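Local coordinates for protein transcriptional regulator AefR (Pseudomonas syringae pv. tomato, PDB 3CDL) that probably binds cis-regulatory DNA through a helix-turn-helix as a dimeric TetR-family transcription factor, at residues B[53-65]-B[109-123]. Sequence-based numbering, arbitrary orientation.
Sequences KEELFAEMLQRLW and VVGATIHSPERAQVW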
ATOM      1  N   LYS B  53     -24.158  -4.692  -8.297  1.00 45.88           N
ATOM      2  CA  LYS B  53     -22.930  -4.441  -7.518  1.00 46.64           C
ATOM      3  C   LYS B  53     -21.662  -4.163  -8.368  1.00 46.66           C
ATOM      4  O   LYS B  53     -20.864  -3.289  -8.005  1.00 46.69           O
ATOM      5  CB  LYS B  53     -22.679  -5.585  -6.531  1.00 46.62           C
ATOM      6  CG  LYS B  53     -23.811  -5.794  -5.528  1.00 47.63           C
ATOM      7  CD  LYS B  53     -23.690  -7.136  -4.806  1.00 48.24           C
ATOM      8  CE  LYS B  53     -22.402  -7.220  -4.022  1.00 47.88           C
ATOM      9  NZ  LYS B  53     -22.371  -8.424  -3.167  1.00 49.31           N
ATOM     10  N   GLU B  54     -21.491  -4.887  -9.484  1.00 46.55           N
ATOM     11  CA  GLU B  54     -20.494  -4.540 -10.517  1.00 46.62           C
ATOM     12  C   GLU B  54     -20.555  -3.055 -10.898  1.00 46.19           C
ATOM     13  O   GLU B  54     -19.554  -2.346 -10.805  1.00 46.07           O
ATOM     14  CB  GLU B  54     -20.679  -5.378 -11.794  1.00 46.52           C
ATOM     15  CG  GLU B  54     -19.971  -6.742 -11.814  1.00 47.38           C
ATOM     16  CD  GLU B  54     -19.528  -7.184 -13.224  1.00 47.94           C
ATOM     17  OE1 GLU B  54     -19.082  -6.307 -14.010  1.00 50.29           O
ATOM     18  OE2 GLU B  54     -19.605  -8.407 -13.541  1.00 48.12           O
ATOM     19  N   GLU B  55     -21.732  -2.592 -11.323  1.00 45.88           N
ATOM     20  CA  GLU B  55     -21.915  -1.210 -11.774  1.00 45.45           C
ATOM     21  C   GLU B  55     -21.693  -0.227 -10.624  1.00 44.83           C
ATOM     22  O   GLU B  55     -21.330   0.930 -10.843  1.00 44.96           O
ATOM     23  CB  GLU B  55     -23.301  -1.022 -12.400  1.00 45.45           C
ATOM     24  CG  GLU B  55     -23.318  -0.201 -13.701  1.00 47.17           C
ATOM     25  CD  GLU B  55     -23.893   1.229 -13.553  1.00 48.88           C
ATOM     26  OE1 GLU B  55     -23.713   1.863 -12.489  1.00 50.75           O
ATOM     27  OE2 GLU B  55     -24.531   1.729 -14.514  1.00 48.02           O
ATOM     28  N   LEU B  56     -21.897  -0.696  -9.400  1.00 44.16           N
ATOM     29  CA  LEU B  56     -21.701   0.126  -8.213  1.00 43.38           C
ATOM     30  C   LEU B  56     -20.227   0.149  -7.821  1.00 43.37           C
ATOM     31  O   LEU B  56     -19.661   1.214  -7.506  1.00 43.18           O
ATOM     32  CB  LEU B  56     -22.582  -0.403  -7.072  1.00 43.73           C
ATOM     33  CG  LEU B  56     -22.383   0.069  -5.625  1.00 43.25           C
ATOM     34  CD1 LEU B  56     -22.633   1.590  -5.441  1.00 42.99           C
ATOM     35  CD2 LEU B  56     -23.291  -0.750  -4.738  1.00 42.63           C
ATOM     36  N   PHE B  57     -19.612  -1.036  -7.841  1.00 42.70           N
ATOM     37  CA  PHE B  57     -18.172  -1.158  -7.671  1.00 42.09           C
ATOM     38  C   PHE B  57     -17.413  -0.354  -8.727  1.00 42.13           C
ATOM     39  O   PHE B  57     -16.390   0.258  -8.417  1.00 41.81           O
ATOM     40  CB  PHE B  57     -17.731  -2.622  -7.718  1.00 41.56           C
ATOM     41  CG  PHE B  57     -16.263  -2.810  -7.467  1.00 40.68           C
ATOM     42  CD1 PHE B  57     -15.758  -2.776  -6.170  1.00 38.18           C
ATOM     43  CD2 PHE B  57     -15.389  -3.006  -8.520  1.00 39.77           C
ATOM     44  CE1 PHE B  57     -14.439  -2.929  -5.931  1.00 38.52           C
ATOM     45  CE2 PHE B  57     -14.048  -3.157  -8.296  1.00 40.60           C
ATOM     46  CZ  PHE B  57     -13.563  -3.112  -6.993  1.00 41.53           C
ATOM     47  N   ALA B  58     -17.920  -0.359  -9.962  1.00 42.52           N
ATOM     48  CA  ALA B  58     -17.322   0.399 -11.064  1.00 43.09           C
ATOM     49  C   ALA B  58     -17.249   1.878 -10.726  1.00 43.72           C
ATOM     50  O   ALA B  58     -16.253   2.525 -11.015  1.00 42.72           O
ATOM     51  CB  ALA B  58     -18.100   0.198 -12.350  1.00 42.71           C
ATOM     52  N   GLU B  59     -18.303   2.385 -10.087  1.00 45.19           N
ATOM     53  CA  GLU B  59     -18.428   3.794  -9.758  1.00 47.13           C
ATOM     54  C   GLU B  59     -17.486   4.180  -8.632  1.00 48.48           C
ATOM     55  O   GLU B  59     -16.817   5.203  -8.699  1.00 48.21           O
ATOM     56  CB  GLU B  59     -19.863   4.119  -9.352  1.00 47.39           C
ATOM     57  CG  GLU B  59     -20.437   5.384 -10.002  1.00 48.36           C
ATOM     58  CD  GLU B  59     -19.800   6.661  -9.521  1.00 49.53           C
ATOM     59  OE1 GLU B  59     -20.429   7.387  -8.722  1.00 50.84           O
ATOM     60  OE2 GLU B  59     -18.669   6.950  -9.949  1.00 51.28           O
HETATM   61  N   MSE B  60     -17.445   3.349  -7.596  1.00 50.67           N
HETATM   62  CA  MSE B  60     -16.508   3.510  -6.492  1.00 53.25           C
HETATM   63  C   MSE B  60     -15.046   3.530  -6.936  1.00 53.13           C
HETATM   64  O   MSE B  60     -14.250   4.315  -6.424  1.00 53.42           O
HETATM   65  CB  MSE B  60     -16.705   2.379  -5.499  1.00 53.06           C
HETATM   66  CG  MSE B  60     -17.668   2.701  -4.403  1.00 54.74           C
HETATM   67 SE   MSE B  60     -18.183   1.122  -3.407  1.00 58.05          SE
HETATM   68  CE  MSE B  60     -16.510   0.159  -3.232  1.00 56.96           C
ATOM     69  N   LEU B  61     -14.698   2.653  -7.873  1.00 53.49           N
ATOM     70  CA  LEU B  61     -13.358   2.611  -8.437  1.00 53.87           C
ATOM     71  C   LEU B  61     -13.025   3.945  -9.118  1.00 54.32           C
ATOM     72  O   LEU B  61     -12.071   4.622  -8.718  1.00 54.11           O
ATOM     73  CB  LEU B  61     -13.242   1.440  -9.415  1.00 53.77           C
ATOM     74  CG  LEU B  61     -11.906   0.733  -9.609  1.00 54.35           C
ATOM     75  CD1 LEU B  61     -11.368   0.174  -8.288  1.00 54.39           C
ATOM     76  CD2 LEU B  61     -12.037  -0.375 -10.657  1.00 53.93           C
ATOM     77  N   GLN B  62     -13.827   4.327 -10.118  1.00 54.91           N
ATOM     78  CA  GLN B  62     -13.674   5.609 -10.820  1.00 55.70           C
ATOM     79  C   GLN B  62     -13.361   6.735  -9.845  1.00 55.84           C
ATOM     80  O   GLN B  62     -12.460   7.528 -10.080  1.00 55.88           O
ATOM     81  CB  GLN B  62     -14.933   5.979 -11.626  1.00 55.82           C
ATOM     82  CG  GLN B  62     -15.495   4.907 -12.588  1.00 57.35           C
ATOM     83  CD  GLN B  62     -14.597   4.594 -13.787  1.00 59.49           C
ATOM     84  OE1 GLN B  62     -14.875   5.017 -14.916  1.00 59.83           O
ATOM     85  NE2 GLN B  62     -13.522   3.838 -13.549  1.00 60.16           N
ATOM     86  N   ARG B  63     -14.109   6.769  -8.743  1.00 56.32           N
ATOM     87  CA  ARG B  63     -13.999   7.791  -7.701  1.00 56.66           C
ATOM     88  C   ARG B  63     -12.690   7.760  -6.945  1.00 57.22           C
ATOM     89  O   ARG B  63     -12.268   8.773  -6.383  1.00 57.06           O
ATOM     90  CB  ARG B  63     -15.107   7.605  -6.676  1.00 56.39           C
ATOM     91  CG  ARG B  63     -16.425   8.166  -7.057  1.00 55.68           C
ATOM     92  CD  ARG B  63     -17.345   8.109  -5.862  1.00 55.66           C
ATOM     93  NE  ARG B  63     -18.740   8.317  -6.239  1.00 54.99           N
ATOM     94  CZ  ARG B  63     -19.659   8.842  -5.439  1.00 54.31           C
ATOM     95  NH1 ARG B  63     -19.331   9.229  -4.215  1.00 54.41           N
ATOM     96  NH2 ARG B  63     -20.901   8.990  -5.870  1.00 53.66           N
ATOM     97  N   LEU B  64     -12.062   6.591  -6.913  1.00 58.44           N
ATOM     98  CA  LEU B  64     -10.912   6.375  -6.058  1.00 59.63           C
ATOM     99  C   LEU B  64      -9.657   7.018  -6.613  1.00 60.83           C
ATOM    100  O   LEU B  64      -9.328   8.139  -6.244  1.00 61.07           O
ATOM    101  CB  LEU B  64     -10.693   4.887  -5.792  1.00 59.34           C
ATOM    102  CG  LEU B  64      -9.674   4.643  -4.684  1.00 59.38           C
ATOM    103  CD1 LEU B  64     -10.061   5.424  -3.443  1.00 59.85           C
ATOM    104  CD2 LEU B  64      -9.556   3.182  -4.381  1.00 59.39           C
ATOM    105  N   TRP B  65      -8.962   6.317  -7.502  1.00 62.28           N
ATOM    106  CA  TRP B  65      -7.731   6.847  -8.070  1.00 63.62           C
ATOM    107  C   TRP B  65      -7.986   8.039  -9.009  1.00 64.32           C
ATOM    108  O   TRP B  65      -7.052   8.574  -9.616  1.00 64.48           O
ATOM    109  CB  TRP B  65      -6.885   5.739  -8.727  1.00 63.92           C
ATOM    110  CG  TRP B  65      -7.679   4.653  -9.423  1.00 64.09           C
ATOM    111  CD1 TRP B  65      -7.706   3.327  -9.101  1.00 64.04           C
ATOM    112  CD2 TRP B  65      -8.545   4.809 -10.557  1.00 64.19           C
ATOM    113  NE1 TRP B  65      -8.534   2.645  -9.959  1.00 64.19           N
ATOM    114  CE2 TRP B  65      -9.063   3.529 -10.863  1.00 64.03           C
ATOM    115  CE3 TRP B  65      -8.935   5.907 -11.345  1.00 64.50           C
ATOM    116  CZ2 TRP B  65      -9.956   3.313 -11.920  1.00 64.21           C
ATOM    117  CZ3 TRP B  65      -9.822   5.694 -12.397  1.00 64.38           C
ATOM    118  CH2 TRP B  65     -10.325   4.405 -12.672  1.00 64.39           C
ATOM    119  N   VAL B 109     -12.616  -0.344  -1.171  1.00 46.83           N
ATOM    120  CA  VAL B 109     -12.239  -0.751  -2.544  1.00 47.23           C
ATOM    121  C   VAL B 109     -11.026  -1.687  -2.577  1.00 47.34           C
ATOM    122  O   VAL B 109     -11.048  -2.735  -3.230  1.00 47.29           O
ATOM    123  CB  VAL B 109     -12.043   0.457  -3.526  1.00 47.31           C
ATOM    124  CG1 VAL B 109     -11.583  -0.020  -4.880  1.00 46.60           C
ATOM    125  CG2 VAL B 109     -13.337   1.204  -3.702  1.00 47.03           C
ATOM    126  N   VAL B 110      -9.974  -1.286  -1.871  1.00 47.62           N
ATOM    127  CA  VAL B 110      -8.855  -2.157  -1.584  1.00 47.52           C
ATOM    128  C   VAL B 110      -9.301  -3.450  -0.912  1.00 47.33           C
ATOM    129  O   VAL B 110      -8.863  -4.542  -1.289  1.00 48.00           O
ATOM    130  CB  VAL B 110      -7.810  -1.447  -0.705  1.00 48.10           C
ATOM    131  CG1 VAL B 110      -6.644  -2.410  -0.380  1.00 47.52           C
ATOM    132  CG2 VAL B 110      -7.310  -0.199  -1.414  1.00 47.13           C
ATOM    133  N   GLY B 111     -10.169  -3.330   0.083  1.00 47.14           N
ATOM    134  CA  GLY B 111     -10.704  -4.508   0.752  1.00 46.23           C
ATOM    135  C   GLY B 111     -11.455  -5.417  -0.202  1.00 45.36           C
ATOM    136  O   GLY B 111     -11.432  -6.646  -0.066  1.00 45.68           O
ATOM    137  N   ALA B 112     -12.126  -4.815  -1.172  1.00 44.21           N
ATOM    138  CA  ALA B 112     -12.893  -5.603  -2.108  1.00 43.92           C
ATOM    139  C   ALA B 112     -12.010  -6.198  -3.200  1.00 43.67           C
ATOM    140  O   ALA B 112     -12.383  -7.178  -3.817  1.00 43.55           O
ATOM    141  CB  ALA B 112     -14.071  -4.782  -2.704  1.00 43.47           C
ATOM    142  N   THR B 113     -10.843  -5.624  -3.469  1.00 43.96           N
ATOM    143  CA  THR B 113     -10.043  -6.214  -4.556  1.00 44.78           C
ATOM    144  C   THR B 113      -8.951  -7.159  -4.094  1.00 44.17           C
ATOM    145  O   THR B 113      -8.579  -8.055  -4.839  1.00 44.30           O
ATOM    146  CB  THR B 113      -9.511  -5.176  -5.635  1.00 44.18           C
ATOM    147  OG1 THR B 113      -8.197  -4.731  -5.302  1.00 47.64           O
ATOM    148  CG2 THR B 113     -10.406  -3.984  -5.747  1.00 44.04           C
ATOM    149  N   ILE B 114      -8.463  -6.969  -2.869  1.00 44.64           N
ATOM    150  CA  ILE B 114      -7.265  -7.682  -2.376  1.00 45.03           C
ATOM    151  C   ILE B 114      -7.314  -9.205  -2.569  1.00 45.37           C
ATOM    152  O   ILE B 114      -6.377  -9.798  -3.156  1.00 44.90           O
ATOM    153  CB  ILE B 114      -6.871  -7.274  -0.911  1.00 45.29           C
ATOM    154  CG1 ILE B 114      -5.537  -7.922  -0.490  1.00 45.41           C
ATOM    155  CG2 ILE B 114      -8.009  -7.547   0.091  1.00 44.99           C
ATOM    156  CD1 ILE B 114      -4.695  -7.063   0.474  1.00 43.78           C
ATOM    157  N   HIS B 115      -8.402  -9.825  -2.115  1.00 45.37           N
ATOM    158  CA  HIS B 115      -8.571 -11.280  -2.290  1.00 45.90           C
ATOM    159  C   HIS B 115      -9.597 -11.664  -3.358  1.00 45.77           C
ATOM    160  O   HIS B 115     -10.225 -12.697  -3.262  1.00 45.87           O
ATOM    161  CB  HIS B 115      -8.847 -11.977  -0.940  1.00 45.20           C
ATOM    162  CG  HIS B 115      -7.669 -11.946  -0.018  1.00 44.91           C
ATOM    163  ND1 HIS B 115      -6.563 -12.760  -0.191  1.00 43.62           N
ATOM    164  CD2 HIS B 115      -7.400 -11.166   1.057  1.00 42.64           C
ATOM    165  CE1 HIS B 115      -5.675 -12.495   0.749  1.00 43.68           C
ATOM    166  NE2 HIS B 115      -6.157 -11.525   1.517  1.00 45.45           N
ATOM    167  N   SER B 116      -9.758 -10.814  -4.364  1.00 46.11           N
ATOM    168  CA  SER B 116     -10.735 -11.022  -5.425  1.00 46.42           C
ATOM    169  C   SER B 116     -10.094 -10.818  -6.793  1.00 46.96           C
ATOM    170  O   SER B 116     -10.019  -9.681  -7.283  1.00 47.00           O
ATOM    171  CB  SER B 116     -11.894 -10.051  -5.280  1.00 46.52           C
ATOM    172  OG  SER B 116     -12.559  -9.913  -6.530  1.00 46.96           O
ATOM    173  N   PRO B 117      -9.666 -11.922  -7.427  1.00 47.08           N
ATOM    174  CA  PRO B 117      -8.999 -11.918  -8.725  1.00 47.51           C
ATOM    175  C   PRO B 117      -9.733 -11.108  -9.803  1.00 47.84           C
ATOM    176  O   PRO B 117      -9.122 -10.261 -10.423  1.00 47.89           O
ATOM    177  CB  PRO B 117      -8.960 -13.408  -9.094  1.00 47.63           C
ATOM    178  CG  PRO B 117      -8.970 -14.120  -7.784  1.00 46.61           C
ATOM    179  CD  PRO B 117      -9.840 -13.294  -6.902  1.00 47.07           C
ATOM    180  N   GLU B 118     -11.021 -11.374 -10.015  1.00 48.63           N
ATOM    181  CA  GLU B 118     -11.861 -10.664 -11.003  1.00 49.54           C
ATOM    182  C   GLU B 118     -11.934  -9.169 -10.773  1.00 49.61           C
ATOM    183  O   GLU B 118     -12.061  -8.384 -11.706  1.00 49.73           O
ATOM    184  CB  GLU B 118     -13.288 -11.216 -10.950  1.00 49.89           C
ATOM    185  CG  GLU B 118     -14.377 -10.354 -11.621  1.00 50.13           C
ATOM    186  CD  GLU B 118     -15.625 -11.162 -11.968  1.00 50.48           C
ATOM    187  OE1 GLU B 118     -16.724 -10.779 -11.498  1.00 52.28           O
ATOM    188  OE2 GLU B 118     -15.505 -12.179 -12.700  1.00 49.41           O
ATOM    189  N   ARG B 119     -11.899  -8.790  -9.510  1.00 49.82           N
ATOM    190  CA  ARG B 119     -12.002  -7.417  -9.127  1.00 50.28           C
ATOM    191  C   ARG B 119     -10.606  -6.793  -9.288  1.00 51.14           C
ATOM    192  O   ARG B 119     -10.478  -5.602  -9.603  1.00 51.34           O
ATOM    193  CB  ARG B 119     -12.474  -7.370  -7.687  1.00 50.09           C
ATOM    194  CG  ARG B 119     -13.468  -6.292  -7.336  1.00 50.19           C
ATOM    195  CD  ARG B 119     -14.939  -6.623  -7.555  1.00 48.95           C
ATOM    196  NE  ARG B 119     -15.443  -7.830  -6.880  1.00 52.73           N
ATOM    197  CZ  ARG B 119     -15.299  -8.104  -5.584  1.00 50.70           C
ATOM    198  NH1 ARG B 119     -14.628  -7.268  -4.814  1.00 50.60           N
ATOM    199  NH2 ARG B 119     -15.793  -9.221  -5.068  1.00 47.50           N
ATOM    200  N   ALA B 120      -9.561  -7.600  -9.088  1.00 51.52           N
ATOM    201  CA  ALA B 120      -8.188  -7.151  -9.324  1.00 52.25           C
ATOM    202  C   ALA B 120      -7.987  -6.817 -10.797  1.00 52.59           C
ATOM    203  O   ALA B 120      -7.401  -5.807 -11.124  1.00 52.34           O
ATOM    204  CB  ALA B 120      -7.199  -8.191  -8.881  1.00 51.99           C
ATOM    205  N   GLN B 121      -8.511  -7.647 -11.680  1.00 54.07           N
ATOM    206  CA  GLN B 121      -8.365  -7.408 -13.111  1.00 55.78           C
ATOM    207  C   GLN B 121      -9.179  -6.231 -13.665  1.00 57.35           C
ATOM    208  O   GLN B 121      -8.907  -5.763 -14.762  1.00 57.41           O
ATOM    209  CB  GLN B 121      -8.618  -8.691 -13.907  1.00 55.46           C
ATOM    210  CG  GLN B 121     -10.059  -9.024 -14.177  1.00 55.05           C
ATOM    211  CD  GLN B 121     -10.206 -10.341 -14.931  1.00 55.28           C
ATOM    212  OE1 GLN B 121     -11.315 -10.829 -15.147  1.00 55.14           O
ATOM    213  NE2 GLN B 121      -9.086 -10.926 -15.318  1.00 53.84           N
ATOM    214  N   VAL B 122     -10.173  -5.756 -12.919  1.00 59.62           N
ATOM    215  CA  VAL B 122     -10.870  -4.534 -13.321  1.00 61.87           C
ATOM    216  C   VAL B 122     -10.124  -3.308 -12.796  1.00 63.43           C
ATOM    217  O   VAL B 122     -10.139  -2.257 -13.416  1.00 63.76           O
ATOM    218  CB  VAL B 122     -12.399  -4.525 -12.970  1.00 61.63           C
ATOM    219  CG1 VAL B 122     -13.138  -5.618 -13.744  1.00 61.90           C
ATOM    220  CG2 VAL B 122     -12.631  -4.691 -11.506  1.00 62.02           C
ATOM    221  N   TRP B 123      -9.455  -3.470 -11.659  1.00 65.82           N
ATOM    222  CA  TRP B 123      -8.558  -2.462 -11.094  1.00 67.91           C
ATOM    223  C   TRP B 123      -7.409  -2.219 -12.070  1.00 68.87           C
ATOM    224  O   TRP B 123      -7.095  -1.086 -12.406  1.00 68.90           O
ATOM    225  CB  TRP B 123      -7.969  -3.005  -9.796  1.00 68.87           C
ATOM    226  CG  TRP B 123      -7.764  -2.031  -8.696  1.00 69.83           C
ATOM    227  CD1 TRP B 123      -8.409  -2.023  -7.496  1.00 70.71           C
ATOM    228  CD2 TRP B 123      -6.827  -0.944  -8.659  1.00 70.91           C
ATOM    229  NE1 TRP B 123      -7.948  -0.988  -6.712  1.00 72.14           N
ATOM    230  CE2 TRP B 123      -6.977  -0.309  -7.402  1.00 71.84           C
ATOM    231  CE3 TRP B 123      -5.883  -0.441  -9.564  1.00 70.78           C
ATOM    232  CZ2 TRP B 123      -6.224   0.809  -7.030  1.00 71.18           C
ATOM    233  CZ3 TRP B 123      -5.137   0.671  -9.201  1.00 71.30           C
ATOM    234  CH2 TRP B 123      -5.311   1.287  -7.939  1.00 71.54           C
TER
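Phe-57 and Val-109 are two interlocking knobs where helix 53-64 packs against helices 100-114 and 117-125, in the all-helical fold of a TetR-family regulator. Phe-57 sits among Val-109, Ala-112, Arg-119 and Val-122. Its CG lies anti to the backbone N (chi1 -177°), which sends the ring into the angle between the two helices. The bent aliphatic chain of Arg-119 covers one face, with CD 3.7 Å from the ring centroid in a CH-pi contact. Val-122 CG2 lies at the ring edge, near its plane, 3.8 Å from Phe-57 CE2.

Val-109 fits in return among Phe-57, Met-60, Leu-61 and Leu-64. Its two methyls divide the work: CG1 touches Leu-61 CD1 at 3.4 Å, and CG2 takes the selenomethionine methyl, Met-60 CE. Leu-64 reaches it tip to tip, CD2 to CB at 3.8 Å. Leu-61 CD1 also rests over the five-membered ring of Trp-123.

One layer out, Met-60 packs on Phe-22 of helix 9-24 and Leu-56 on Ile-35 of the predicted DNA-binding motif, so this contact joins the N-terminal headpiece to the C-terminal domain. The same helices also meet the second subunit: Thr-113 OG1 hydrogen-bonds Thr-173 O of that chain and Trp-123 stacks on its Phe-174. Farther along the chain, Trp-65 and Trp-123 form a T-shaped pair, planes at 66°: the edge of Trp-65 points at the six-membered ring of Trp-123, with CD1 3.4 Å from Trp-123 CH2, and buried Trp-65 NE1 has no partner in the model.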